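Local coordinates for protein 1-pyrroline-5-carboxylate dehydrogenase (Thermus thermophilus, PDB 1UZB) that catalyses, as an aldehyde dehydrogenase family member, the probably NAD-dependent oxidation of the semialdehyde derived from 1-pyrroline-5-carboxylate to glutamate, at residues A[107-112]-A[136-141]; A[185-190]-A[217-222]; A[341-346]-A[385-390]; A[426-431]-A[435-440]. All coordinates share one frame; numbering follows the deposited sequence.

From the N terminus the four contacts follow one another in series; none nests in or crosses another. Interaction 1 closes a largely helical loop of 23 residues by pairing two antiparallel helices. Interaction 2 then closes one of 26 residues, joining two helices of a beta-alpha-beta layer, and it touches interaction 1: Arg112 NH1 meets Glu221 OE1 in a salt bridge of 3.0 Å. Interaction 3 spans 38 residues and attaches a helix to an edge strand, whereas interaction 4 is local, only three residues separating strand from helix. The last two serve one seven-stranded sheet, their centres about 21 Å apart, on a different part of the fold from the first pair.

Interaction 1 of 4, residues A[107-112]-A[136-141]; sequences ALMRRR and AEAIDF
Met109 and Ile139 form the tight centre of this helix pair, a good illustration of how a flexible thioether fits into a helix interface. The sulfur, Met109 SD, lies 3.6 Å from Ala138 CB and 3.8 Å from Ile139 CG1, so one atom reaches two consecutive residues of the facing helix. Its carbon neighbour Met109 CG is equally near Ile139 CG1. The Met109 chain runs straight out from its helix, CG opposite the backbone N (chi1 -178°), and bends at its last torsion, turning the methyl aside and presenting the sulfur. At the end of the Ile139 chain, CD1 packs against the backbone of Arg110, with CA at 3.9 Å.

The looser side belongs to Arg110, which is partly exposed. Its chain stands roughly at right angles to that of Ile139, and NH1 comes to 3.5 Å from Ile139 CG2, a van der Waals contact of the guanidinium with a methyl, oblique to the guanidinium plane. The charge is satisfied elsewhere: NH1 pairs with Glu143 and NE with Glu9, salt bridges that hold the guanidinium beside the Ile139 methyl.

The 107-111 and 136-141 portions of helices 95-111 and 128-149 run antiparallel, at 168°, with axes 9.7 Å apart. Helix 188-199 covers the buried flank, Thr191 touching both Met109 and Ala138, while Ile222 of helix 213-226 also packs on Met109.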
# COMPACT_ATOMS: atom_id res chain seq x y z
N ALA A 107 -21.05 0.34 -23.21
CA ALA A 107 -21.40 -0.94 -23.81
C ALA A 107 -22.34 -0.72 -24.99
O ALA A 107 -22.22 -1.38 -26.03
CB ALA A 107 -22.07 -1.85 -22.78
N LEU A 108 -23.27 0.22 -24.84
CA LEU A 108 -24.21 0.54 -25.90
C LEU A 108 -23.49 1.20 -27.07
O LEU A 108 -23.80 0.92 -28.24
CB LEU A 108 -25.32 1.45 -25.37
CG LEU A 108 -26.25 0.81 -24.33
CD1 LEU A 108 -27.20 1.86 -23.78
CD2 LEU A 108 -27.02 -0.34 -24.97
N MET A 109 -22.52 2.06 -26.78
CA MET A 109 -21.78 2.72 -27.84
C MET A 109 -20.92 1.69 -28.59
O MET A 109 -20.82 1.73 -29.82
CB MET A 109 -20.88 3.82 -27.28
CG MET A 109 -20.11 4.59 -28.35
SD MET A 109 -19.20 6.03 -27.74
CE MET A 109 -20.54 7.20 -27.51
N ARG A 110 -20.32 0.77 -27.85
CA ARG A 110 -19.49 -0.26 -28.46
C ARG A 110 -20.29 -1.11 -29.44
O ARG A 110 -19.78 -1.50 -30.50
CB ARG A 110 -18.86 -1.15 -27.37
CG ARG A 110 -17.82 -2.12 -27.90
CD ARG A 110 -17.17 -2.93 -26.78
NE ARG A 110 -16.37 -2.11 -25.86
CZ ARG A 110 -16.76 -1.74 -24.65
NH1 ARG A 110 -15.97 -0.99 -23.89
NH2 ARG A 110 -17.95 -2.11 -24.18
N ARG A 111 -21.55 -1.39 -29.11
CA ARG A 111 -22.38 -2.20 -30.00
C ARG A 111 -22.86 -1.43 -31.24
O ARG A 111 -23.36 -2.03 -32.19
CB ARG A 111 -23.58 -2.76 -29.24
CG ARG A 111 -23.18 -3.84 -28.24
CD ARG A 111 -24.26 -4.14 -27.23
NE ARG A 111 -23.79 -5.11 -26.25
CZ ARG A 111 -24.08 -5.07 -24.95
NH1 ARG A 111 -24.86 -4.11 -24.47
NH2 ARG A 111 -23.58 -5.99 -24.13
N ARG A 112 -22.69 -0.10 -31.23
CA ARG A 112 -23.09 0.73 -32.37
C ARG A 112 -21.87 1.36 -33.04
O ARG A 112 -21.99 2.34 -33.77
CB ARG A 112 -24.05 1.84 -31.91
CG ARG A 112 -25.41 1.33 -31.46
CD ARG A 112 -26.35 2.48 -31.10
NE ARG A 112 -26.63 3.35 -32.24
CZ ARG A 112 -27.49 4.36 -32.21
NH1 ARG A 112 -27.69 5.10 -33.29
NH2 ARG A 112 -28.17 4.62 -31.10
N ALA A 136 -13.49 4.89 -31.00
CA ALA A 136 -12.75 4.14 -29.99
C ALA A 136 -12.37 5.05 -28.83
O ALA A 136 -12.44 4.66 -27.67
CB ALA A 136 -11.51 3.51 -30.61
N GLU A 137 -11.96 6.28 -29.15
CA GLU A 137 -11.58 7.25 -28.13
C GLU A 137 -12.79 7.63 -27.27
O GLU A 137 -12.66 7.82 -26.07
CB GLU A 137 -10.98 8.50 -28.78
CG GLU A 137 -10.44 9.52 -27.78
CD GLU A 137 -9.91 10.77 -28.45
OE1 GLU A 137 -9.22 10.65 -29.47
OE2 GLU A 137 -10.18 11.88 -27.94
N ALA A 138 -13.96 7.76 -27.90
CA ALA A 138 -15.18 8.10 -27.17
C ALA A 138 -15.49 7.01 -26.14
O ALA A 138 -15.81 7.30 -24.99
CB ALA A 138 -16.35 8.24 -28.14
N ILE A 139 -15.40 5.75 -26.57
CA ILE A 139 -15.64 4.63 -25.68
C ILE A 139 -14.61 4.69 -24.55
O ILE A 139 -14.96 4.52 -23.38
CB ILE A 139 -15.52 3.29 -26.45
CG1 ILE A 139 -16.66 3.19 -27.48
CG2 ILE A 139 -15.57 2.12 -25.49
CD1 ILE A 139 -16.45 2.11 -28.52
N ASP A 140 -13.36 4.98 -24.90
CA ASP A 140 -12.30 5.08 -23.90
C ASP A 140 -12.61 6.14 -22.84
O ASP A 140 -12.41 5.90 -21.65
CB ASP A 140 -10.95 5.42 -24.54
CG ASP A 140 -10.32 4.25 -25.27
OD1 ASP A 140 -10.80 3.11 -25.12
OD2 ASP A 140 -9.32 4.47 -25.99
N PHE A 141 -13.09 7.30 -23.26
CA PHE A 141 -13.42 8.36 -22.30
C PHE A 141 -14.46 7.87 -21.29
O PHE A 141 -14.33 8.10 -20.09
CB PHE A 141 -13.96 9.61 -23.00
CG PHE A 141 -12.89 10.52 -23.55
CD1 PHE A 141 -12.99 11.01 -24.85
CD2 PHE A 141 -11.81 10.91 -22.76
CE1 PHE A 141 -12.04 11.88 -25.36
CE2 PHE A 141 -10.85 11.79 -23.27
CZ PHE A 141 -10.96 12.28 -24.57

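Interaction 2 of 4, residues A[185-190]-A[217-222]; sequences FPVAIF and AKVFEI
Two successive beta-alpha-beta crossovers meet here, where Val187, just before helix 188-199, and Phe190 in its first turn pack on Val219 and Phe220 of helix 213-226. The contact is wholly apolar and buried. Phe190 makes the largest contribution: its first torsion is fully extended (chi1 180°), which sends the ring out from the helix toward its neighbour. Val219 meets the rim of that ring, with CB 3.9 Å from Phe190 CE2 and the CG1 methyl at the edge, in the plane, 4.0 Å from Phe190 CD2. The far end of the ring then reaches the second aromatic group. Phe190 CZ sits at the edge of the Phe220 ring, near its plane, and is 3.6 Å from Phe220 CE1; the two side chains cross at about a right angle. The other methyl of Val219, CG2, is turned to Val187 and makes a more distant touch of 4.2 Å with Val187 CG1.

An alanine in place of Phe190 would probably leave the Val219 methyl and the edge of Phe220 without their neighbour, opening a gap between the two helices. Phe235, on strand 233-235, touches Phe190 and Phe220 alike and so ties the pair to the sheet. Parallel strands 165-180, 203-207 and 233-235 alternate with these two helices, the layered design of the Rossmann-like nucleotide-binding domain of aldehyde dehydrogenases.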
# COMPACT_ATOMS: atom_id res chain seq x y z
N PHE A 185 -13.63 16.03 -33.84
CA PHE A 185 -13.74 14.78 -33.09
C PHE A 185 -15.11 14.88 -32.42
O PHE A 185 -15.22 14.94 -31.20
CB PHE A 185 -12.64 14.65 -32.04
CG PHE A 185 -11.30 14.34 -32.63
CD1 PHE A 185 -10.43 15.36 -33.01
CD2 PHE A 185 -10.91 13.01 -32.86
CE1 PHE A 185 -9.20 15.07 -33.60
CE2 PHE A 185 -9.69 12.72 -33.45
CZ PHE A 185 -8.83 13.75 -33.82
N PRO A 186 -16.17 14.90 -33.25
CA PRO A 186 -17.57 15.00 -32.83
C PRO A 186 -18.19 13.85 -32.07
O PRO A 186 -19.34 13.94 -31.63
CB PRO A 186 -18.29 15.31 -34.13
CG PRO A 186 -17.54 14.50 -35.10
CD PRO A 186 -16.09 14.69 -34.71
N VAL A 187 -17.46 12.75 -31.94
CA VAL A 187 -17.96 11.64 -31.13
C VAL A 187 -17.06 11.60 -29.90
O VAL A 187 -17.53 11.72 -28.78
CB VAL A 187 -17.91 10.29 -31.87
CG1 VAL A 187 -18.39 9.18 -30.93
CG2 VAL A 187 -18.80 10.33 -33.10
N ALA A 188 -15.75 11.48 -30.12
CA ALA A 188 -14.79 11.40 -29.02
C ALA A 188 -14.78 12.58 -28.04
O ALA A 188 -15.06 12.40 -26.85
CB ALA A 188 -13.39 11.20 -29.57
N ILE A 189 -14.44 13.77 -28.52
CA ILE A 189 -14.37 14.93 -27.63
C ILE A 189 -15.76 15.36 -27.14
O ILE A 189 -15.91 15.77 -25.99
CB ILE A 189 -13.62 16.09 -28.32
CG1 ILE A 189 -12.17 15.66 -28.55
CG2 ILE A 189 -13.67 17.35 -27.46
CD1 ILE A 189 -11.32 16.68 -29.26
N PHE A 190 -16.75 15.25 -28.00
CA PHE A 190 -18.13 15.56 -27.65
C PHE A 190 -18.49 14.70 -26.43
O PHE A 190 -18.98 15.20 -25.41
CB PHE A 190 -19.04 15.22 -28.83
CG PHE A 190 -20.50 15.49 -28.61
CD1 PHE A 190 -21.00 16.78 -28.65
CD2 PHE A 190 -21.38 14.43 -28.39
CE1 PHE A 190 -22.37 17.02 -28.50
CE2 PHE A 190 -22.75 14.66 -28.24
CZ PHE A 190 -23.24 15.96 -28.29
N ALA A 217 -26.36 13.80 -32.25
CA ALA A 217 -27.69 13.31 -31.94
C ALA A 217 -27.64 11.80 -31.68
O ALA A 217 -28.30 11.30 -30.78
CB ALA A 217 -28.65 13.62 -33.07
N LYS A 218 -26.85 11.08 -32.48
CA LYS A 218 -26.74 9.64 -32.30
C LYS A 218 -26.09 9.30 -30.97
O LYS A 218 -26.42 8.29 -30.35
CB LYS A 218 -25.96 9.01 -33.46
CG LYS A 218 -26.71 9.07 -34.78
CD LYS A 218 -26.03 8.25 -35.86
CE LYS A 218 -26.84 8.25 -37.15
NZ LYS A 218 -26.29 7.29 -38.14
N VAL A 219 -25.17 10.14 -30.51
CA VAL A 219 -24.55 9.90 -29.21
C VAL A 219 -25.64 10.09 -28.15
O VAL A 219 -25.69 9.33 -27.18
CB VAL A 219 -23.37 10.87 -28.96
CG1 VAL A 219 -22.91 10.79 -27.51
CG2 VAL A 219 -22.21 10.52 -29.90
N PHE A 220 -26.52 11.07 -28.34
CA PHE A 220 -27.59 11.26 -27.37
C PHE A 220 -28.60 10.13 -27.37
O PHE A 220 -29.24 9.87 -26.35
CB PHE A 220 -28.27 12.62 -27.54
CG PHE A 220 -27.71 13.67 -26.63
CD1 PHE A 220 -26.48 14.25 -26.89
CD2 PHE A 220 -28.36 13.98 -25.43
CE1 PHE A 220 -25.89 15.13 -25.99
CE2 PHE A 220 -27.78 14.86 -24.52
CZ PHE A 220 -26.54 15.44 -24.80
N GLU A 221 -28.76 9.45 -28.51
CA GLU A 221 -29.67 8.31 -28.55
C GLU A 221 -29.10 7.29 -27.58
O GLU A 221 -29.84 6.61 -26.87
CB GLU A 221 -29.72 7.70 -29.95
CG GLU A 221 -30.53 8.48 -30.97
CD GLU A 221 -30.62 7.75 -32.29
OE1 GLU A 221 -29.56 7.46 -32.88
OE2 GLU A 221 -31.74 7.46 -32.75
N ILE A 222 -27.77 7.17 -27.54
CA ILE A 222 -27.11 6.24 -26.64
C ILE A 222 -27.32 6.67 -25.19
O ILE A 222 -27.64 5.83 -24.33
CB ILE A 222 -25.61 6.14 -26.96
CG1 ILE A 222 -25.42 5.46 -28.32
CG2 ILE A 222 -24.89 5.35 -25.88
CD1 ILE A 222 -24.00 5.50 -28.86

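Interaction 3 of 4, residues A[341-346]-A[385-390]; sequences RVLKRA and LVLGGK
Leu343 and Leu387 mark the point where the 341-346 end of helix 332-346 meets residues 385-387 of the edge strand at 52°, the local axes 9.7 Å apart and the two CA atoms 7.2 Å apart. The strand belongs to a seven-stranded mixed sheet and contains a classic beta bulge, in which Val386 and Leu387 both face Val403 of strand 402-405. A regular strand would send neighbouring side chains to opposite faces; at this irregularity both residues direct their CB toward the helix, and each finds a partner there.

Leu343 works through a single methyl. Its CD2 lies 4.0 Å from Val386 CG2 and 3.9 Å from Leu387 CB, bridging the two bulge residues, while the Leu343 and Leu387 chains run past one another in opposing senses. Beyond the bulge the chain leaves the strand through Gly388 and Gly389, and a side chain on Gly389 would collide with Leu385 CD2. Of the touching residues Ala346 alone is buried, one helical turn on from Leu343. Leu387 reaches it with CG trans to the amide nitrogen (chi1 -175°), bringing CD2 to 3.6 Å from Ala346 CB.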
# COMPACT_ATOMS: atom_id res chain seq x y z
N ARG A 341 12.18 12.60 -48.67
CA ARG A 341 11.35 11.45 -48.30
C ARG A 341 9.90 11.85 -48.01
O ARG A 341 8.97 11.14 -48.38
CB ARG A 341 11.95 10.75 -47.08
CG ARG A 341 13.22 9.96 -47.40
CD ARG A 341 13.87 9.42 -46.13
NE ARG A 341 14.97 8.50 -46.41
CZ ARG A 341 16.14 8.85 -46.92
NH1 ARG A 341 17.07 7.93 -47.14
NH2 ARG A 341 16.40 10.12 -47.20
N VAL A 342 9.72 13.00 -47.36
CA VAL A 342 8.37 13.48 -47.05
C VAL A 342 7.62 13.79 -48.35
O VAL A 342 6.45 13.43 -48.49
CB VAL A 342 8.42 14.74 -46.15
CG1 VAL A 342 7.04 15.40 -46.10
CG2 VAL A 342 8.87 14.35 -44.75
N LEU A 343 8.29 14.45 -49.29
CA LEU A 343 7.66 14.79 -50.56
C LEU A 343 7.27 13.55 -51.35
O LEU A 343 6.17 13.48 -51.90
CB LEU A 343 8.60 15.67 -51.40
CG LEU A 343 8.85 17.08 -50.85
CD1 LEU A 343 9.86 17.80 -51.72
CD2 LEU A 343 7.53 17.85 -50.79
N LYS A 344 8.16 12.57 -51.39
CA LYS A 344 7.89 11.33 -52.12
C LYS A 344 6.68 10.61 -51.55
O LYS A 344 5.85 10.08 -52.29
CB LYS A 344 9.11 10.40 -52.07
CG LYS A 344 10.38 10.96 -52.70
CD LYS A 344 10.18 11.42 -54.14
CE LYS A 344 9.77 12.88 -54.21
NZ LYS A 344 10.78 13.77 -53.58
N ARG A 345 6.57 10.58 -50.22
CA ARG A 345 5.46 9.92 -49.55
C ARG A 345 4.16 10.71 -49.71
O ARG A 345 3.12 10.14 -50.03
CB ARG A 345 5.76 9.75 -48.06
CG ARG A 345 6.73 8.63 -47.73
CD ARG A 345 7.04 8.60 -46.24
NE ARG A 345 7.91 7.48 -45.88
CZ ARG A 345 7.52 6.21 -45.82
NH1 ARG A 345 6.26 5.89 -46.09
NH2 ARG A 345 8.38 5.26 -45.48
N ALA A 346 4.23 12.02 -49.50
CA ALA A 346 3.05 12.86 -49.59
C ALA A 346 2.43 12.92 -50.98
O ALA A 346 1.21 13.02 -51.11
CB ALA A 346 3.38 14.28 -49.12
N LEU A 385 6.50 27.08 -52.26
CA LEU A 385 5.57 25.98 -52.47
C LEU A 385 6.28 24.88 -53.24
O LEU A 385 6.79 25.11 -54.33
CB LEU A 385 4.35 26.46 -53.26
CG LEU A 385 3.27 25.41 -53.55
CD1 LEU A 385 2.63 24.96 -52.24
CD2 LEU A 385 2.22 26.01 -54.48
N VAL A 386 6.33 23.67 -52.67
CA VAL A 386 7.00 22.56 -53.34
C VAL A 386 6.10 21.35 -53.58
O VAL A 386 6.53 20.36 -54.17
CB VAL A 386 8.26 22.10 -52.57
CG1 VAL A 386 9.33 23.19 -52.63
CG2 VAL A 386 7.90 21.79 -51.12
N LEU A 387 4.85 21.42 -53.11
CA LEU A 387 3.90 20.33 -53.32
C LEU A 387 2.47 20.79 -53.08
O LEU A 387 2.19 21.52 -52.13
CB LEU A 387 4.20 19.14 -52.40
CG LEU A 387 3.29 17.93 -52.66
CD1 LEU A 387 3.60 17.34 -54.03
CD2 LEU A 387 3.50 16.88 -51.58
N GLY A 388 1.56 20.37 -53.96
CA GLY A 388 0.16 20.72 -53.83
C GLY A 388 -0.15 22.20 -53.93
O GLY A 388 0.30 22.87 -54.85
N GLY A 389 -0.94 22.69 -52.98
CA GLY A 389 -1.28 24.10 -52.97
C GLY A 389 -2.51 24.46 -53.78
O GLY A 389 -2.67 25.61 -54.19
N LYS A 390 -3.40 23.50 -54.01
CA LYS A 390 -4.60 23.78 -54.77
C LYS A 390 -5.77 22.85 -54.48
O LYS A 390 -5.60 21.76 -53.93
CB LYS A 390 -4.29 23.74 -56.27
CG LYS A 390 -3.88 22.38 -56.80
CD LYS A 390 -3.60 22.44 -58.30
CE LYS A 390 -3.26 21.07 -58.86
NZ LYS A 390 -2.98 21.13 -60.32

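Interaction 4 of 4, residues A[426-431]-A[435-440]; sequences IRVKDF and LEVAND
Val437 spreads its two methyls over strand 422-428: CG1 points away from its own amide nitrogen (chi1 171°) and faces Ile426, and CG2 faces Val428. A similar torsion at Phe431 (chi1 -161°) carries its ring over to Leu435. The case shows how a strand and the helix after it pack together within a larger core. The ends of Ile426 and Val437 meet head-on, Ile426 CD1 lying 4.0 Å from Val437 CG1. Val428 CG1 approaches Val437 CG2 more closely, at 3.8 Å.

At the start of the helix, Leu435 N donates to Phe431 O at 2.9 Å and 159°, a first-turn helical bond. The same turn is also held by side chains, Leu435 CD1 lying 3.7 Å from Phe431 CE2, set obliquely to the ring. Just before it, Asp430 is the N-cap, its OD1 accepting from the backbone N of Glu433.

The Phe431 ring also stacks with His456, so an alanine here would probably leave that imidazole without its partner and the Leu435 methyl without a neighbour. Ile296 and Ile329, on two further strands, lie beneath the helix. Helix 431-439 thus links parallel strands 422-428 and 446-450 by passing over the two strands between them, a beta-alpha-beta crossover of the kind that builds alpha/beta domains.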
# COMPACT_ATOMS: atom_id res chain seq x y z
N ILE A 426 10.73 24.27 -41.98
CA ILE A 426 11.68 25.27 -41.52
C ILE A 426 13.06 24.64 -41.37
O ILE A 426 13.21 23.60 -40.73
CB ILE A 426 11.22 25.84 -40.16
CG1 ILE A 426 9.78 26.35 -40.28
CG2 ILE A 426 12.15 26.95 -39.70
CD1 ILE A 426 9.10 26.64 -38.95
N ARG A 427 14.06 25.26 -41.98
CA ARG A 427 15.43 24.76 -41.93
C ARG A 427 16.23 25.52 -40.88
O ARG A 427 16.30 26.75 -40.91
CB ARG A 427 16.08 24.91 -43.31
CG ARG A 427 17.52 24.44 -43.40
CD ARG A 427 17.97 24.32 -44.85
NE ARG A 427 17.97 25.60 -45.54
CZ ARG A 427 18.95 26.50 -45.47
NH1 ARG A 427 18.86 27.64 -46.13
NH2 ARG A 427 20.03 26.24 -44.75
N VAL A 428 16.83 24.78 -39.94
CA VAL A 428 17.62 25.39 -38.88
C VAL A 428 19.02 24.78 -38.85
O VAL A 428 19.25 23.72 -39.42
CB VAL A 428 16.93 25.20 -37.50
CG1 VAL A 428 15.54 25.82 -37.53
CG2 VAL A 428 16.84 23.73 -37.14
N LYS A 429 19.95 25.46 -38.18
CA LYS A 429 21.34 25.00 -38.13
C LYS A 429 21.60 23.78 -37.26
O LYS A 429 22.29 22.85 -37.68
CB LYS A 429 22.26 26.14 -37.69
CG LYS A 429 23.73 25.72 -37.61
CD LYS A 429 24.65 26.87 -37.20
CE LYS A 429 24.43 27.30 -35.76
NZ LYS A 429 23.10 27.95 -35.55
N ASP A 430 21.06 23.79 -36.04
CA ASP A 430 21.28 22.68 -35.13
C ASP A 430 20.07 22.42 -34.24
O ASP A 430 19.03 23.06 -34.38
CB ASP A 430 22.51 22.94 -34.26
CG ASP A 430 22.49 24.31 -33.61
OD1 ASP A 430 21.40 24.79 -33.25
OD2 ASP A 430 23.58 24.90 -33.45
N PHE A 431 20.22 21.47 -33.32
CA PHE A 431 19.14 21.10 -32.42
C PHE A 431 18.72 22.23 -31.48
O PHE A 431 17.53 22.40 -31.21
CB PHE A 431 19.53 19.88 -31.59
CG PHE A 431 18.36 19.16 -30.99
CD1 PHE A 431 17.51 18.40 -31.79
CD2 PHE A 431 18.08 19.27 -29.64
CE1 PHE A 431 16.40 17.76 -31.25
CE2 PHE A 431 16.98 18.64 -29.08
CZ PHE A 431 16.14 17.88 -29.89
N LEU A 435 14.91 23.72 -31.20
CA LEU A 435 14.07 23.89 -30.01
C LEU A 435 13.60 25.33 -29.88
O LEU A 435 12.46 25.59 -29.49
CB LEU A 435 14.84 23.48 -28.75
CG LEU A 435 15.05 21.97 -28.56
CD1 LEU A 435 16.00 21.73 -27.40
CD2 LEU A 435 13.70 21.29 -28.30
N GLU A 436 14.48 26.28 -30.20
CA GLU A 436 14.12 27.69 -30.13
C GLU A 436 12.95 27.98 -31.07
O GLU A 436 11.97 28.62 -30.67
CB GLU A 436 15.32 28.57 -30.51
CG GLU A 436 16.41 28.62 -29.44
CD GLU A 436 17.64 29.37 -29.90
OE1 GLU A 436 18.54 29.58 -29.06
OE2 GLU A 436 17.72 29.73 -31.10
N VAL A 437 13.05 27.51 -32.30
CA VAL A 437 12.00 27.71 -33.29
C VAL A 437 10.73 26.97 -32.87
O VAL A 437 9.62 27.49 -33.00
CB VAL A 437 12.45 27.23 -34.69
CG1 VAL A 437 11.28 27.22 -35.66
CG2 VAL A 437 13.55 28.13 -35.21
N ALA A 438 10.89 25.77 -32.34
CA ALA A 438 9.75 24.98 -31.90
C ALA A 438 8.95 25.71 -30.83
O ALA A 438 7.72 25.75 -30.88
CB ALA A 438 10.22 23.63 -31.37
N ASN A 439 9.65 26.31 -29.87
CA ASN A 439 9.00 27.02 -28.78
C ASN A 439 8.47 28.41 -29.13
O ASN A 439 7.59 28.93 -28.44
CB ASN A 439 9.94 27.16 -27.58
CG ASN A 439 10.15 25.85 -26.86
OD1 ASN A 439 9.21 25.09 -26.66
ND2 ASN A 439 11.38 25.59 -26.45
N ASP A 440 9.00 29.00 -30.20
CA ASP A 440 8.60 30.34 -30.57
C ASP A 440 7.30 30.49 -31.35
O ASP A 440 7.30 30.87 -32.52
CB ASP A 440 9.74 31.05 -31.31
CG ASP A 440 9.48 32.54 -31.51
OD1 ASP A 440 8.74 33.13 -30.69
OD2 ASP A 440 10.02 33.11 -32.48